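Local atomic coordinates of cytochrome P450 (Zobellia galactanivorans, PDB entry 6G5O), a protein that belongs to the cytochrome P450 family of heme-thiolate proteins and holds an iron protoporphyrin IX group inside its single chain. Residues 48-51 with 56-59; 260-265 with 313-318; 321-324 with 329-332. One frame throughout, in Å; residues are numbered along the deposited sequence.

The three contacts follow one another along the chain around the heme of a P450 fold. Interaction 1 lies at an edge strand of the mixed five-stranded sheet. Interaction 2 joins helix 253-264 to the long loop leading to helix 333-350, and interaction 3 lies further along that same loop. Interactions 2 and 3 have centres about 14 Å apart and touch directly: I261 CG1 is 3.7 Å from F323 CZ, so helix 253-264, which carries E259 and R262, packs on the heme-ligand loop through I261. Interaction 1 is more remote, its centre about 16 Å from interaction 3's and about 27 Å from interaction 2's, yet the S50 side chain comes within about 5 Å of the heme.

Interaction 1. Residues 48-51 with 56-59; sequences FQSG and RIVI
I57 packs its apolar side chain against the backbone and CB of S50, just where the chain leaves strand 48-49, an outermost strand of the mixed five-stranded sheet in this P450 fold. Four residues separate the two segments, so the contact closes a local excursion of the chain rather than joining distant elements. Its tight part is small: 104 Å² is buried in total, most of it by I57 and S50, with a small share from Q49, and the CA atoms of S50 and I57 lie 6.6 Å apart. With CG1 placed between the backbone N and the carbonyl carbon (chi1 69°) and the chain extended beyond it (chi2 -167°), I57 carries CD1 forward to S50. The other branch, CG2, reaches the preceding peptide, 4.1 Å from Q49 O. These are van der Waals contacts of methyl groups with carbonyl oxygens.

The polar grip on the two segments comes from outside. D76 receives the backbone N-H groups of S50 and G51 through its two carboxylate oxygens, and Q49 pairs by its backbone with V273 of strand 270-274. R56 forms a salt bridge with D27.

The loose side begins at Q49 and G51. Both are partly exposed, and Q49 CG is 6.1 Å from I57 CG2, the nearest the Q49 side chain comes to residues 56-59; R56 NH1 likewise stays 6.4 Å from Q49 NE2. By contrast S50 and I57 are buried, and the S50 side chain, which also touches H328 and R272, lies about 5 Å from the heme. The packed end therefore lies near the cofactor. Here a single methyl makes both close approaches: I57 CD1 lies 3.6 Å from S50 O and 4.0 Å from S50 CB.

Interaction 2. Residues 260-265 with 313-318; sequences MIRYFS and LDRKVN
The guanidinium of R262 has R315 NH2 over one face and N318 OD1 at its edge, near its plane. The R262 and R315 groups are not stacked: their planes are 61° apart, the side chains cross at about a right angle, and R262 NH2 lies 3.5 Å from R315 NH2. Two donors meet here, so the pair is not a hydrogen bond. What gathers them is a shared anion, since E259 OE1 forms salt bridges with NE of both arginines. E259 and R262 are spaced as in the ExxR motif of P450s, and R315 completes the family's Glu-Arg-Arg triad.

Both arginines start with CG anti to the backbone N and bend at chi3 (66° in R262, -64° in R315), which is consistent with NE of each being directed to E259 OE1. NH1 of each is bonded to backbone carbonyls: R262 NH1 to N299 O and P308 O, R315 NH1 to E306 O. N318 OD1 rests against the aliphatic part of R262, 3.5 Å from CD.

At the helix end S265, with positive phi, folds back so that OG donates to R262 O at 2.7 Å, from above the carbonyl plane. An apolar touch, M260 CE to L313 CD1 at 4.3 Å, closes the other end.

Helix 253-264 thus joins the loop before helix 333-350. M260 and L313 both lie on Y235 of helix 223-238, M260 also meets L344 of helix 333-350, and R371 of strand 369-384 binds the carbonyls of F264 and S265.

Interaction 3. Residues 321-324 with 329-332; sequences VGFG and NCLG. With HEM (protoporphyrin IX containing Fe), chain C.
F323 and C330 meet because their first torsions send one ring and one sulfur to the same side of the heme. In C330, SG stands anti to the backbone N (chi1 -174°), which delivers the sulfur to the iron; in F323, CG lies anti to the carbonyl carbon (chi1 -69°), and the ring comes beside the C330 CB. This is the cysteine-ligand loop of the P450 fold, with the signature phenylalanine seven residues before the cysteine and a glycine two after it.

Evidence for axial ligation is direct: C330 SG is 2.3 Å from the heme iron, and a water oxygen lies 2.2 Å from FE on the opposite axial side. The F323 ring approaches obliquely, its CD1 3.8 Å from C330 CB, while CE1 lies equally near C2B and C3B of the porphyrin. The sulfur is 5.2 Å from the ring centroid, also oblique, so this is a sulfur-aromatic contact without face-on stacking. The F323 side chain also touches A333 and R337 of helix 333-350.

The backbone runs close to the porphyrin at two glycines, where a CB would collide with heme atoms, CAA at G324 and C3C at G332. G324 ends a type I turn from V321, and its N is 3.4 Å from methyl CMA; G332 CA lies 3.5 Å from C3C on a different pyrrole. L331 CB points away from residues 321-324; it lies near heme CMD, and the side chain packs on helix 79-92, whose R84 hydrogen-bonds both N329 O and the heme.

One backbone bond ties the two segments and is consistent with a fixed placement of the ligand residue: C330 N donates to F323 O over 2.8 Å, nearly straight at 172°, and N329 CA adds a CA-H...O contact to that oxygen.

Interaction 1. Residues 48-51 with 56-59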
ATOM      1  N   PHE A  48       6.858 -17.822  11.652  1.00 46.76           N
ATOM      2  CA  PHE A  48       5.907 -17.312  10.639  1.00 45.25           C
ATOM      3  C   PHE A  48       6.665 -16.778   9.395  1.00 45.95           C
ATOM      4  O   PHE A  48       7.085 -15.589   9.338  1.00 40.90           O
ATOM      5  CB  PHE A  48       5.012 -16.223  11.268  1.00 46.88           C
ATOM      6  CG  PHE A  48       4.349 -16.644  12.553  1.00 44.01           C
ATOM      7  CD1 PHE A  48       3.232 -17.482  12.528  1.00 46.37           C
ATOM      8  CD2 PHE A  48       4.825 -16.197  13.782  1.00 44.67           C
ATOM      9  CE1 PHE A  48       2.621 -17.877  13.707  1.00 47.29           C
ATOM     10  CE2 PHE A  48       4.213 -16.569  14.969  1.00 43.54           C
ATOM     11  CZ  PHE A  48       3.116 -17.419  14.932  1.00 47.41           C
ATOM     12  N   GLN A  49       6.854 -17.669   8.416  1.00 42.39           N
ATOM     13  CA  GLN A  49       7.782 -17.420   7.327  1.00 38.24           C
ATOM     14  C   GLN A  49       7.132 -16.711   6.142  1.00 36.99           C
ATOM     15  O   GLN A  49       5.912 -16.839   5.936  1.00 34.54           O
ATOM     16  CB  GLN A  49       8.457 -18.721   6.894  1.00 39.88           C
ATOM     17  CG  GLN A  49       7.851 -19.419   5.693  1.00 37.21           C
ATOM     18  CD  GLN A  49       8.558 -20.750   5.381  1.00 37.39           C
ATOM     19  OE1 GLN A  49       9.745 -20.956   5.686  1.00 36.94           O
ATOM     20  NE2 GLN A  49       7.819 -21.657   4.798  1.00 33.23           N
ATOM     21  N   SER A  50       7.940 -15.949   5.390  1.00 35.28           N
ATOM     22  CA  SER A  50       7.503 -15.352   4.112  1.00 37.29           C
ATOM     23  C   SER A  50       8.051 -16.111   2.892  1.00 36.65           C
ATOM     24  O   SER A  50       7.514 -15.994   1.773  1.00 38.07           O
ATOM     25  CB  SER A  50       7.904 -13.861   4.023  1.00 36.59           C
ATOM     26  OG  SER A  50       7.297 -13.123   5.060  1.00 31.95           O
ATOM     27  N   GLY A  51       9.083 -16.913   3.132  1.00 38.14           N
ATOM     28  CA  GLY A  51       9.759 -17.666   2.073  1.00 39.65           C
ATOM     29  C   GLY A  51       9.027 -18.914   1.613  1.00 39.98           C
ATOM     30  O   GLY A  51       9.607 -19.975   1.570  1.00 40.65           O
ATOM     31  N   ARG A  56       1.770 -17.873  -2.118  1.00 41.65           N
ATOM     32  CA  ARG A  56       1.039 -18.469  -1.015  1.00 46.07           C
ATOM     33  C   ARG A  56       0.707 -17.518   0.129  1.00 48.33           C
ATOM     34  O   ARG A  56      -0.365 -17.640   0.723  1.00 48.68           O
ATOM     35  CB  ARG A  56       1.769 -19.677  -0.457  1.00 47.76           C
ATOM     36  CG  ARG A  56       0.779 -20.696   0.078  1.00 48.95           C
ATOM     37  CD  ARG A  56       1.442 -21.902   0.726  1.00 50.93           C
ATOM     38  NE  ARG A  56       0.465 -22.515   1.629  1.00 52.62           N
ATOM     39  CZ  ARG A  56       0.747 -23.284   2.673  1.00 51.29           C
ATOM     40  NH1 ARG A  56       2.004 -23.612   2.998  1.00 50.10           N
ATOM     41  NH2 ARG A  56      -0.265 -23.748   3.394  1.00 50.57           N
ATOM     42  N   ILE A  57       1.607 -16.585   0.450  1.00 46.17           N
ATOM     43  CA  ILE A  57       1.381 -15.707   1.600  1.00 45.55           C
ATOM     44  C   ILE A  57       0.383 -14.583   1.299  1.00 47.69           C
ATOM     45  O   ILE A  57      -0.001 -13.864   2.193  1.00 48.26           O
ATOM     46  CB  ILE A  57       2.672 -15.116   2.196  1.00 44.31           C
ATOM     47  CG1 ILE A  57       3.321 -14.096   1.248  1.00 45.05           C
ATOM     48  CG2 ILE A  57       3.630 -16.218   2.593  1.00 43.29           C
ATOM     49  CD1 ILE A  57       4.749 -13.703   1.627  1.00 47.71           C
ATOM     50  N   VAL A  58      -0.049 -14.427   0.053  1.00 44.75           N
ATOM     51  CA  VAL A  58      -1.035 -13.397  -0.265  1.00 43.82           C
ATOM     52  C   VAL A  58      -2.437 -13.946   0.026  1.00 49.55           C
ATOM     53  O   VAL A  58      -2.643 -15.186   0.101  1.00 50.34           O
ATOM     54  CB  VAL A  58      -0.930 -12.947  -1.734  1.00 45.05           C
ATOM     55  CG1 VAL A  58      -1.813 -11.725  -2.023  1.00 45.74           C
ATOM     56  CG2 VAL A  58       0.519 -12.639  -2.080  1.00 47.64           C
ATOM     57  N   ILE A  59      -3.391 -13.018   0.195  1.00 45.33           N
ATOM     58  CA  ILE A  59      -4.783 -13.335   0.447  1.00 46.91           C
ATOM     59  C   ILE A  59      -5.694 -12.424  -0.384  1.00 52.76           C
ATOM     60  O   ILE A  59      -5.793 -11.204  -0.101  1.00 46.20           O
ATOM     61  CB  ILE A  59      -5.120 -13.199   1.939  1.00 49.04           C
ATOM     62  CG1 ILE A  59      -4.273 -14.170   2.764  1.00 45.09           C
ATOM     63  CG2 ILE A  59      -6.604 -13.483   2.174  1.00 53.61           C
ATOM     64  CD1 ILE A  59      -4.275 -13.881   4.247  1.00 47.79           C
TER

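Interaction 2. Residues 260-265 with 313-318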
ATOM      1  N   MET A 260      -3.647   9.028   8.567  1.00 28.01           N
ATOM      2  CA  MET A 260      -4.431   8.480   7.482  1.00 28.32           C
ATOM      3  C   MET A 260      -4.006   7.045   7.103  1.00 26.65           C
ATOM      4  O   MET A 260      -4.851   6.202   6.895  1.00 25.22           O
ATOM      5  CB  MET A 260      -4.398   9.427   6.322  1.00 32.93           C
ATOM      6  CG  MET A 260      -5.303  10.608   6.630  1.00 37.10           C
ATOM      7  SD  MET A 260      -5.526  11.653   5.220  1.00 41.37           S
ATOM      8  CE  MET A 260      -6.176  13.127   6.054  1.00 45.77           C
ATOM      9  N   ILE A 261      -2.724   6.754   7.077  1.00 22.77           N
ATOM     10  CA  ILE A 261      -2.323   5.380   6.831  1.00 23.71           C
ATOM     11  C   ILE A 261      -2.836   4.436   7.912  1.00 21.74           C
ATOM     12  O   ILE A 261      -3.257   3.344   7.622  1.00 23.41           O
ATOM     13  CB  ILE A 261      -0.792   5.242   6.674  1.00 22.94           C
ATOM     14  CG1 ILE A 261      -0.320   5.988   5.413  1.00 22.91           C
ATOM     15  CG2 ILE A 261      -0.390   3.779   6.614  1.00 22.99           C
ATOM     16  CD1 ILE A 261      -1.063   5.619   4.147  1.00 22.94           C
ATOM     17  N   ARG A 262      -2.783   4.837   9.159  1.00 22.56           N
ATOM     18  CA  ARG A 262      -3.304   4.021  10.269  1.00 24.08           C
ATOM     19  C   ARG A 262      -4.796   3.670  10.104  1.00 24.06           C
ATOM     20  O   ARG A 262      -5.220   2.504  10.181  1.00 21.66           O
ATOM     21  CB  ARG A 262      -3.159   4.779  11.613  1.00 24.43           C
ATOM     22  CG  ARG A 262      -3.574   3.966  12.837  1.00 24.07           C
ATOM     23  CD  ARG A 262      -3.721   4.829  14.087  1.00 24.68           C
ATOM     24  NE  ARG A 262      -4.828   5.794  13.991  1.00 24.70           N
ATOM     25  CZ  ARG A 262      -6.092   5.489  14.239  1.00 22.77           C
ATOM     26  NH1 ARG A 262      -6.416   4.259  14.606  1.00 24.17           N
ATOM     27  NH2 ARG A 262      -7.025   6.404  14.088  1.00 23.20           N
ATOM     28  N   TYR A 263      -5.574   4.728   9.947  1.00 24.30           N
ATOM     29  CA  TYR A 263      -6.988   4.630   9.940  1.00 26.83           C
ATOM     30  C   TYR A 263      -7.452   3.934   8.684  1.00 27.19           C
ATOM     31  O   TYR A 263      -8.265   3.027   8.772  1.00 25.88           O
ATOM     32  CB  TYR A 263      -7.645   6.002  10.038  1.00 29.47           C
ATOM     33  CG  TYR A 263      -9.153   5.934  10.021  1.00 31.06           C
ATOM     34  CD1 TYR A 263      -9.865   5.621  11.161  1.00 32.43           C
ATOM     35  CD2 TYR A 263      -9.867   6.244   8.867  1.00 34.66           C
ATOM     36  CE1 TYR A 263     -11.262   5.581  11.146  1.00 33.88           C
ATOM     37  CE2 TYR A 263     -11.254   6.221   8.831  1.00 32.85           C
ATOM     38  CZ  TYR A 263     -11.946   5.871   9.978  1.00 35.61           C
ATOM     39  OH  TYR A 263     -13.316   5.819   9.956  1.00 38.82           O
ATOM     40  N   PHE A 264      -6.965   4.345   7.515  1.00 25.26           N
ATOM     41  CA  PHE A 264      -7.373   3.661   6.270  1.00 25.61           C
ATOM     42  C   PHE A 264      -6.771   2.275   6.051  1.00 25.19           C
ATOM     43  O   PHE A 264      -7.404   1.421   5.452  1.00 27.10           O
ATOM     44  CB  PHE A 264      -7.093   4.508   5.079  1.00 25.82           C
ATOM     45  CG  PHE A 264      -7.823   5.813   5.091  1.00 29.46           C
ATOM     46  CD1 PHE A 264      -9.172   5.871   5.369  1.00 30.45           C
ATOM     47  CD2 PHE A 264      -7.178   6.970   4.755  1.00 30.95           C
ATOM     48  CE1 PHE A 264      -9.856   7.071   5.364  1.00 31.24           C
ATOM     49  CE2 PHE A 264      -7.874   8.168   4.751  1.00 30.90           C
ATOM     50  CZ  PHE A 264      -9.188   8.220   5.081  1.00 30.20           C
ATOM     51  N   SER A 265      -5.569   2.052   6.562  1.00 24.52           N
ATOM     52  CA  SER A 265      -4.865   0.750   6.435  1.00 25.53           C
ATOM     53  C   SER A 265      -5.113   0.063   5.101  1.00 25.07           C
ATOM     54  O   SER A 265      -5.623  -1.036   5.042  1.00 25.28           O
ATOM     55  CB  SER A 265      -5.189  -0.163   7.624  1.00 25.61           C
ATOM     56  OG  SER A 265      -4.558   0.279   8.840  1.00 24.76           O
ATOM     57  N   LEU A 313      -5.940  14.273  13.658  1.00 32.93           N
ATOM     58  CA  LEU A 313      -5.141  14.799  12.571  1.00 34.17           C
ATOM     59  C   LEU A 313      -3.686  15.045  12.914  1.00 32.10           C
ATOM     60  O   LEU A 313      -2.822  14.940  12.046  1.00 31.88           O
ATOM     61  CB  LEU A 313      -5.781  16.101  12.060  1.00 35.22           C
ATOM     62  CG  LEU A 313      -5.442  16.521  10.633  1.00 36.60           C
ATOM     63  CD1 LEU A 313      -5.864  15.444   9.640  1.00 39.32           C
ATOM     64  CD2 LEU A 313      -6.171  17.795  10.268  1.00 36.30           C
ATOM     65  N   ASP A 314      -3.408  15.375  14.160  1.00 30.93           N
ATOM     66  CA  ASP A 314      -2.037  15.702  14.562  1.00 33.21           C
ATOM     67  C   ASP A 314      -1.452  14.670  15.536  1.00 29.93           C
ATOM     68  O   ASP A 314      -0.556  14.982  16.302  1.00 29.88           O
ATOM     69  CB  ASP A 314      -2.007  17.119  15.181  1.00 36.25           C
ATOM     70  CG  ASP A 314      -2.983  17.273  16.410  1.00 42.69           C
ATOM     71  OD1 ASP A 314      -3.608  16.266  16.856  1.00 41.24           O
ATOM     72  OD2 ASP A 314      -3.151  18.416  16.915  1.00 43.76           O
ATOM     73  N   ARG A 315      -1.948  13.443  15.508  1.00 28.96           N
ATOM     74  CA  ARG A 315      -1.533  12.437  16.490  1.00 28.79           C
ATOM     75  C   ARG A 315      -0.003  12.313  16.503  1.00 28.83           C
ATOM     76  O   ARG A 315       0.585  11.989  15.481  1.00 29.80           O
ATOM     77  CB  ARG A 315      -2.177  11.076  16.127  1.00 28.38           C
ATOM     78  CG  ARG A 315      -2.003   9.962  17.137  1.00 28.68           C
ATOM     79  CD  ARG A 315      -2.505   8.611  16.608  1.00 30.73           C
ATOM     80  NE  ARG A 315      -3.965   8.590  16.343  1.00 31.59           N
ATOM     81  CZ  ARG A 315      -4.904   8.284  17.234  1.00 31.26           C
ATOM     82  NH1 ARG A 315      -4.595   8.012  18.475  1.00 29.63           N
ATOM     83  NH2 ARG A 315      -6.182   8.289  16.869  1.00 33.66           N
ATOM     84  N   LYS A 316       0.632  12.575  17.647  1.00 31.44           N
ATOM     85  CA  LYS A 316       2.089  12.386  17.824  1.00 34.33           C
ATOM     86  C   LYS A 316       2.438  10.945  18.168  1.00 30.82           C
ATOM     87  O   LYS A 316       3.463  10.394  17.702  1.00 27.20           O
ATOM     88  CB  LYS A 316       2.685  13.296  18.925  1.00 39.43           C
ATOM     89  CG  LYS A 316       2.451  14.780  18.680  1.00 50.56           C
ATOM     90  CD  LYS A 316       3.066  15.700  19.725  1.00 56.52           C
ATOM     91  CE  LYS A 316       4.570  15.835  19.531  1.00 65.95           C
ATOM     92  NZ  LYS A 316       5.144  16.959  20.340  1.00 71.17           N
ATOM     93  N   VAL A 317       1.625  10.343  19.014  1.00 25.43           N
ATOM     94  CA  VAL A 317       1.896   8.960  19.429  1.00 28.34           C
ATOM     95  C   VAL A 317       1.161   7.994  18.500  1.00 27.15           C
ATOM     96  O   VAL A 317      -0.020   7.750  18.686  1.00 26.87           O
ATOM     97  CB  VAL A 317       1.489   8.684  20.907  1.00 26.61           C
ATOM     98  CG1 VAL A 317       1.878   7.268  21.312  1.00 27.14           C
ATOM     99  CG2 VAL A 317       2.179   9.698  21.852  1.00 29.16           C
ATOM    100  N   ASN A 318       1.861   7.422  17.527  1.00 26.81           N
ATOM    101  CA  ASN A 318       1.185   6.658  16.463  1.00 24.78           C
ATOM    102  C   ASN A 318       2.077   5.534  15.983  1.00 23.59           C
ATOM    103  O   ASN A 318       2.639   5.616  14.885  1.00 26.08           O
ATOM    104  CB  ASN A 318       0.819   7.625  15.302  1.00 24.65           C
ATOM    105  CG  ASN A 318      -0.010   6.984  14.222  1.00 23.04           C
ATOM    106  OD1 ASN A 318      -0.383   5.814  14.325  1.00 22.74           O
ATOM    107  ND2 ASN A 318      -0.305   7.739  13.176  1.00 22.53           N
TER

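Interaction 3. Residues 321-324 with 329-332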
ATOM      1  N   VAL A 321       0.924   0.067  12.174  1.00 24.58           N
ATOM      2  CA  VAL A 321       1.545  -0.947  11.359  1.00 24.14           C
ATOM      3  C   VAL A 321       0.933  -0.991   9.943  1.00 23.66           C
ATOM      4  O   VAL A 321       0.997  -2.015   9.276  1.00 21.15           O
ATOM      5  CB  VAL A 321       1.451  -2.326  12.072  1.00 24.51           C
ATOM      6  CG1 VAL A 321       2.392  -2.386  13.239  1.00 24.67           C
ATOM      7  CG2 VAL A 321       0.053  -2.596  12.564  1.00 25.95           C
ATOM      8  N   GLY A 322       0.351   0.126   9.496  1.00 21.41           N
ATOM      9  CA  GLY A 322      -0.092   0.311   8.116  1.00 19.94           C
ATOM     10  C   GLY A 322       0.926   0.006   7.026  1.00 20.83           C
ATOM     11  O   GLY A 322       0.527  -0.456   5.961  1.00 21.27           O
ATOM     12  N   PHE A 323       2.224   0.211   7.313  1.00 20.14           N
ATOM     13  CA  PHE A 323       3.342  -0.088   6.414  1.00 19.44           C
ATOM     14  C   PHE A 323       4.107  -1.315   6.917  1.00 20.97           C
ATOM     15  O   PHE A 323       5.289  -1.480   6.621  1.00 23.13           O
ATOM     16  CB  PHE A 323       4.352   1.097   6.279  1.00 18.74           C
ATOM     17  CG  PHE A 323       3.807   2.303   5.543  1.00 19.62           C
ATOM     18  CD1 PHE A 323       3.353   2.197   4.242  1.00 19.50           C
ATOM     19  CD2 PHE A 323       3.761   3.555   6.144  1.00 20.89           C
ATOM     20  CE1 PHE A 323       2.851   3.298   3.576  1.00 20.52           C
ATOM     21  CE2 PHE A 323       3.266   4.678   5.468  1.00 20.72           C
ATOM     22  CZ  PHE A 323       2.814   4.541   4.179  1.00 20.99           C
ATOM     23  N   GLY A 324       3.458  -2.160   7.677  1.00 21.64           N
ATOM     24  CA  GLY A 324       4.101  -3.375   8.151  1.00 25.65           C
ATOM     25  C   GLY A 324       4.904  -3.133   9.410  1.00 25.07           C
ATOM     26  O   GLY A 324       4.768  -2.086  10.051  1.00 31.50           O
ATOM     27  N   ASN A 329       8.971  -4.328   6.408  1.00 21.56           N
ATOM     28  CA  ASN A 329       8.245  -3.056   6.385  1.00 23.08           C
ATOM     29  C   ASN A 329       8.331  -2.401   5.000  1.00 23.31           C
ATOM     30  O   ASN A 329       9.341  -2.510   4.287  1.00 22.79           O
ATOM     31  CB  ASN A 329       8.674  -2.091   7.496  1.00 24.46           C
ATOM     32  CG  ASN A 329      10.085  -1.565   7.309  1.00 26.43           C
ATOM     33  OD1 ASN A 329      11.049  -2.149   7.822  1.00 28.07           O
ATOM     34  ND2 ASN A 329      10.221  -0.477   6.544  1.00 26.66           N
ATOM     35  N   CYS A 330       7.234  -1.761   4.606  1.00 22.51           N
ATOM     36  CA  CYS A 330       7.047  -1.281   3.222  1.00 22.18           C
ATOM     37  C   CYS A 330       8.189  -0.446   2.629  1.00 21.89           C
ATOM     38  O   CYS A 330       8.449   0.668   3.095  1.00 19.99           O
ATOM     39  CB  CYS A 330       5.766  -0.451   3.121  1.00 23.64           C
ATOM     40  SG  CYS A 330       5.325   0.050   1.459  1.00 23.79           S
ATOM     41  N   LEU A 331       8.786  -0.967   1.553  1.00 20.33           N
ATOM     42  CA  LEU A 331       9.804  -0.219   0.781  1.00 19.57           C
ATOM     43  C   LEU A 331       9.240   0.977  -0.000  1.00 18.28           C
ATOM     44  O   LEU A 331       9.954   1.937  -0.270  1.00 18.70           O
ATOM     45  CB  LEU A 331      10.552  -1.161  -0.199  1.00 18.37           C
ATOM     46  CG  LEU A 331      11.708  -1.962   0.398  1.00 18.62           C
ATOM     47  CD1 LEU A 331      12.243  -3.010  -0.567  1.00 18.70           C
ATOM     48  CD2 LEU A 331      12.841  -1.031   0.760  1.00 19.22           C
ATOM     49  N   GLY A 332       7.989   0.899  -0.409  1.00 18.10           N
ATOM     50  CA  GLY A 332       7.310   2.034  -1.068  1.00 18.33           C
ATOM     51  C   GLY A 332       6.854   3.155  -0.138  1.00 19.44           C
ATOM     52  O   GLY A 332       6.225   4.134  -0.577  1.00 18.59           O
TER
HETATM   53  CHA HEM C 401       5.575  -4.184   1.877  1.00 18.88           C
HETATM   54  CHB HEM C 401       1.699  -1.447   2.784  1.00 19.82           C
HETATM   55  CHC HEM C 401       2.756   1.357  -0.986  1.00 20.18           C
HETATM   56  CHD HEM C 401       6.219  -1.699  -2.246  1.00 19.21           C
HETATM   57  C1A HEM C 401       4.442  -3.661   2.459  1.00 19.44           C
HETATM   58  C2A HEM C 401       3.817  -4.172   3.633  1.00 20.26           C
HETATM   59  C3A HEM C 401       2.765  -3.402   3.869  1.00 19.80           C
HETATM   60  C4A HEM C 401       2.679  -2.412   2.864  1.00 21.18           C
HETATM   61  CMA HEM C 401       1.845  -3.584   5.031  1.00 22.17           C
HETATM   62  CAA HEM C 401       4.253  -5.331   4.528  1.00 23.75           C
HETATM   63  CBA HEM C 401       3.929  -6.653   3.851  1.00 26.26           C
HETATM   64  CGA HEM C 401       4.437  -7.825   4.661  1.00 30.25           C
HETATM   65  O1A HEM C 401       4.635  -8.896   4.095  1.00 30.69           O
HETATM   66  O2A HEM C 401       4.685  -7.755   5.879  1.00 30.72           O
HETATM   67  C1B HEM C 401       1.657  -0.447   1.834  1.00 18.35           C
HETATM   68  C2B HEM C 401       0.739   0.619   1.919  1.00 19.74           C
HETATM   69  C3B HEM C 401       1.004   1.427   0.838  1.00 20.87           C
HETATM   70  C4B HEM C 401       2.153   0.781   0.127  1.00 19.42           C
HETATM   71  CMB HEM C 401      -0.340   0.785   2.946  1.00 20.54           C
HETATM   72  CAB HEM C 401       0.448   2.698   0.381  1.00 22.72           C
HETATM   73  CBB HEM C 401      -0.373   3.470   1.067  1.00 25.57           C
HETATM   74  C1C HEM C 401       3.798   0.787  -1.670  1.00 20.54           C
HETATM   75  C2C HEM C 401       4.290   1.228  -2.897  1.00 20.90           C
HETATM   76  C3C HEM C 401       5.245   0.326  -3.294  1.00 21.01           C
HETATM   77  C4C HEM C 401       5.331  -0.646  -2.265  1.00 20.55           C
HETATM   78  CMC HEM C 401       3.874   2.456  -3.644  1.00 22.16           C
HETATM   79  CAC HEM C 401       6.087   0.361  -4.498  1.00 22.33           C
HETATM   80  CBC HEM C 401       6.076   1.265  -5.473  1.00 22.76           C
HETATM   81  C1D HEM C 401       6.343  -2.588  -1.166  1.00 18.24           C
HETATM   82  C2D HEM C 401       7.392  -3.623  -1.129  1.00 19.17           C
HETATM   83  C3D HEM C 401       7.243  -4.307   0.018  1.00 19.33           C
HETATM   84  C4D HEM C 401       6.059  -3.719   0.655  1.00 18.33           C
HETATM   85  CMD HEM C 401       8.447  -3.798  -2.167  1.00 17.99           C
HETATM   86  CAD HEM C 401       8.096  -5.466   0.501  1.00 20.49           C
HETATM   87  CBD HEM C 401       9.191  -5.103   1.517  1.00 19.58           C
HETATM   88  CGD HEM C 401      10.034  -6.343   1.875  1.00 21.83           C
HETATM   89  O1D HEM C 401       9.629  -7.521   1.574  1.00 25.16           O
HETATM   90  O2D HEM C 401      11.159  -6.251   2.475  1.00 20.64           O
HETATM   91  NA  HEM C 401       3.698  -2.600   1.968  1.00 19.16           N
HETATM   92  NB  HEM C 401       2.454  -0.323   0.772  1.00 18.67           N
HETATM   93  NC  HEM C 401       4.403  -0.361  -1.300  1.00 18.91           N
HETATM   94  ND  HEM C 401       5.595  -2.695  -0.079  1.00 19.42           N
HETATM   95 FE   HEM C 401       4.107  -1.572   0.348  1.00 22.50          FE
HETATM   96  O   HOH W   1       2.536  -2.842  -0.644  1.00 32.98           O